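Local coordinates for CBS domain protein (Shewanella oneidensis, PDB 3LHH) that binds AMP through its paired CBS domains, part of a membrane protein of the CorC/HlyC-associated family that is possibly also flavin-binding, at residues E130-T135 and G151-Q156. Numbering follows the deposited sequence.
With AMP (adenosine monophosphate), chain B.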
loop_
_atom_site.group_PDB
_atom_site.type_symbol
_atom_site.label_atom_id
_atom_site.label_comp_id
_atom_site.label_asym_id
_atom_site.label_seq_id
_atom_site.Cartn_x
_atom_site.Cartn_y
_atom_site.Cartn_z
ATOM N N GLU A 130 6.684 16.042 -2.447
ATOM C CA GLU A 130 6.260 16.498 -3.764
ATOM C C GLU A 130 5.719 15.373 -4.633
ATOM O O GLU A 130 4.775 15.590 -5.397
ATOM C CB GLU A 130 7.393 17.217 -4.503
ATOM C CG GLU A 130 7.252 18.724 -4.424
ATOM C CD GLU A 130 5.796 19.185 -4.609
ATOM O OE1 GLU A 130 5.168 18.835 -5.646
ATOM O OE2 GLU A 130 5.287 19.895 -3.712
ATOM N N HIS A 131 6.314 14.180 -4.524
ATOM C CA HIS A 131 5.797 13.016 -5.246
ATOM C C HIS A 131 4.344 12.737 -4.818
ATOM O O HIS A 131 3.484 12.486 -5.664
ATOM C CB HIS A 131 6.683 11.772 -5.054
ATOM C CG HIS A 131 6.161 10.549 -5.752
ATOM N ND1 HIS A 131 5.227 9.706 -5.186
ATOM C CD2 HIS A 131 6.410 10.054 -6.987
ATOM C CE1 HIS A 131 4.938 8.735 -6.032
ATOM N NE2 HIS A 131 5.638 8.926 -7.136
ATOM N N PHE A 132 4.063 12.810 -3.516
ATOM C CA PHE A 132 2.688 12.611 -3.029
ATOM C C PHE A 132 1.719 13.666 -3.581
ATOM O O PHE A 132 0.625 13.354 -4.065
ATOM C CB PHE A 132 2.628 12.644 -1.492
ATOM C CG PHE A 132 2.882 11.307 -0.828
ATOM C CD1 PHE A 132 4.070 11.061 -0.148
ATOM C CD2 PHE A 132 1.930 10.305 -0.877
ATOM C CE1 PHE A 132 4.299 9.828 0.472
ATOM C CE2 PHE A 132 2.146 9.079 -0.254
ATOM C CZ PHE A 132 3.331 8.847 0.421
ATOM N N ARG A 133 2.110 14.924 -3.477
ATOM C CA ARG A 133 1.263 16.010 -3.946
ATOM C C ARG A 133 0.980 15.905 -5.454
ATOM O O ARG A 133 -0.168 15.986 -5.890
ATOM C CB ARG A 133 1.915 17.347 -3.590
ATOM C CG ARG A 133 2.199 17.460 -2.074
ATOM C CD ARG A 133 2.553 18.878 -1.672
ATOM N NE ARG A 133 1.455 19.766 -2.022
ATOM C CZ ARG A 133 1.540 20.766 -2.883
ATOM N NH1 ARG A 133 2.692 21.037 -3.476
ATOM N NH2 ARG A 133 0.464 21.498 -3.153
ATOM N N THR A 134 2.030 15.705 -6.239
ATOM C CA THR A 134 1.912 15.538 -7.689
ATOM C C THR A 134 0.994 14.382 -8.097
ATOM O O THR A 134 0.147 14.525 -8.977
ATOM C CB THR A 134 3.293 15.257 -8.313
ATOM O OG1 THR A 134 4.167 16.361 -8.058
ATOM C CG2 THR A 134 3.171 15.034 -9.804
ATOM N N THR A 135 1.186 13.224 -7.473
ATOM C CA THR A 135 0.476 12.024 -7.900
ATOM C C THR A 135 -0.909 11.940 -7.274
ATOM O O THR A 135 -1.813 11.331 -7.833
ATOM C CB THR A 135 1.262 10.725 -7.570
ATOM O OG1 THR A 135 1.512 10.660 -6.165
ATOM C CG2 THR A 135 2.595 10.695 -8.316
ATOM N N GLY A 151 9.595 -1.229 2.048
ATOM C CA GLY A 151 8.474 -0.801 2.853
ATOM C C GLY A 151 7.525 0.091 2.081
ATOM O O GLY A 151 7.592 0.164 0.853
ATOM N N LEU A 152 6.633 0.760 2.800
ATOM C CA LEU A 152 5.717 1.687 2.162
ATOM C C LEU A 152 5.571 2.949 2.982
ATOM O O LEU A 152 5.794 2.945 4.196
ATOM C CB LEU A 152 4.348 1.042 1.901
ATOM C CG LEU A 152 3.489 0.592 3.075
ATOM C CD1 LEU A 152 2.760 1.749 3.731
ATOM C CD2 LEU A 152 2.490 -0.431 2.557
ATOM N N VAL A 153 5.230 4.035 2.301
ATOM C CA VAL A 153 4.918 5.297 2.972
ATOM C C VAL A 153 3.493 5.720 2.639
ATOM O O VAL A 153 3.057 5.598 1.493
ATOM C CB VAL A 153 5.906 6.404 2.566
ATOM C CG1 VAL A 153 5.663 7.678 3.394
ATOM C CG2 VAL A 153 7.289 5.932 2.796
ATOM N N THR A 154 2.763 6.207 3.640
ATOM C CA THR A 154 1.436 6.753 3.400
ATOM C C THR A 154 1.407 8.289 3.487
ATOM O O THR A 154 2.189 8.913 4.200
ATOM C CB THR A 154 0.385 6.186 4.379
ATOM O OG1 THR A 154 0.645 6.681 5.699
ATOM C CG2 THR A 154 0.414 4.661 4.391
ATOM N N LEU A 155 0.478 8.891 2.767
ATOM C CA LEU A 155 0.287 10.334 2.856
ATOM C C LEU A 155 -0.006 10.697 4.309
ATOM O O LEU A 155 0.567 11.650 4.860
ATOM C CB LEU A 155 -0.870 10.757 1.961
ATOM C CG LEU A 155 -1.267 12.227 2.079
ATOM C CD1 LEU A 155 -0.171 13.087 1.523
ATOM C CD2 LEU A 155 -2.587 12.469 1.354
ATOM N N GLN A 156 -0.887 9.914 4.931
ATOM C CA GLN A 156 -1.261 10.123 6.328
ATOM C C GLN A 156 -0.029 10.245 7.210
ATOM O O GLN A 156 0.095 11.166 8.013
ATOM C CB GLN A 156 -2.126 8.960 6.818
ATOM C CG GLN A 156 -3.543 9.344 7.225
ATOM C CD GLN A 156 -3.786 9.243 8.729
ATOM O OE1 GLN A 156 -3.889 8.145 9.287
ATOM N NE2 GLN A 156 -3.892 10.396 9.386
HETATM P P AMP B . -5.417 3.407 7.979
HETATM O O1P AMP B . -5.293 2.241 8.937
HETATM O O2P AMP B . -5.833 2.993 6.594
HETATM O O3P AMP B . -6.140 4.619 8.518
HETATM O "O5'" AMP B . -3.896 3.912 7.934
HETATM C "C5'" AMP B . -3.290 4.445 9.116
HETATM C "C4'" AMP B . -1.806 4.078 9.170
HETATM O "O4'" AMP B . -1.616 2.655 9.235
HETATM C "C3'" AMP B . -1.046 4.500 7.917
HETATM O "O3'" AMP B . -0.636 5.880 7.946
HETATM C "C2'" AMP B . 0.123 3.539 7.924
HETATM O "O2'" AMP B . 0.998 3.979 8.965
HETATM C "C1'" AMP B . -0.503 2.248 8.417
HETATM N N9 AMP B . -1.048 1.396 7.319
HETATM C C8 AMP B . -2.058 1.720 6.486
HETATM N N7 AMP B . -2.340 0.721 5.617
HETATM C C5 AMP B . -1.481 -0.279 5.890
HETATM C C6 AMP B . -1.247 -1.637 5.355
HETATM N N6 AMP B . -1.982 -2.132 4.323
HETATM N N1 AMP B . -0.279 -2.368 5.939
HETATM C C2 AMP B . 0.455 -1.890 6.971
HETATM N N3 AMP B . 0.293 -0.662 7.503
HETATM C C4 AMP B . -0.644 0.171 7.007
#
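F132, projecting from helix 125-135, drives its ring against the backbone where strand 149-154 passes into helix 155-163, and van der Waals packing of the ring on backbone and side chains carries the contact. Over one face of the ring lies L155, its CA 3.8 Å above the plane and off the ring centre, while L155 N is 3.5 Å from F132 CE2. L155 CB stands 4.0 Å from F132 CD2, and the two side chains lie antiparallel alongside one another. The leading edge of the ring meets V153: F132 CZ comes within 3.4 Å of V153 O, which lies near the ring plane. With CG1 anti to the backbone N (chi1 -174°), V153 sets that methyl 3.9 Å from F132 CE1. M158 and V140 also border the phenylalanine.

Polar bonds serve each segment separately. R133 NH1 forms a salt bridge to the syn lone pair of E130 OE2 (2.8 Å), nearly in the guanidinium plane. The side chain of T154 leaves the backbone on the side away from helix 125-135; its OG1 donates to AMP O3' (2.7 Å) and also caps the backbone N of D157, whose OD2 is hydrogen-bonded to AMP.

Replacing F132 with alanine would remove the whole ring and is likely to leave a gap beside V153 CG1 and under L155 CA and CB. The junction thus has an apolar side packed on F132 and a polar side, with T154 as N-cap residue, that meets the ribose.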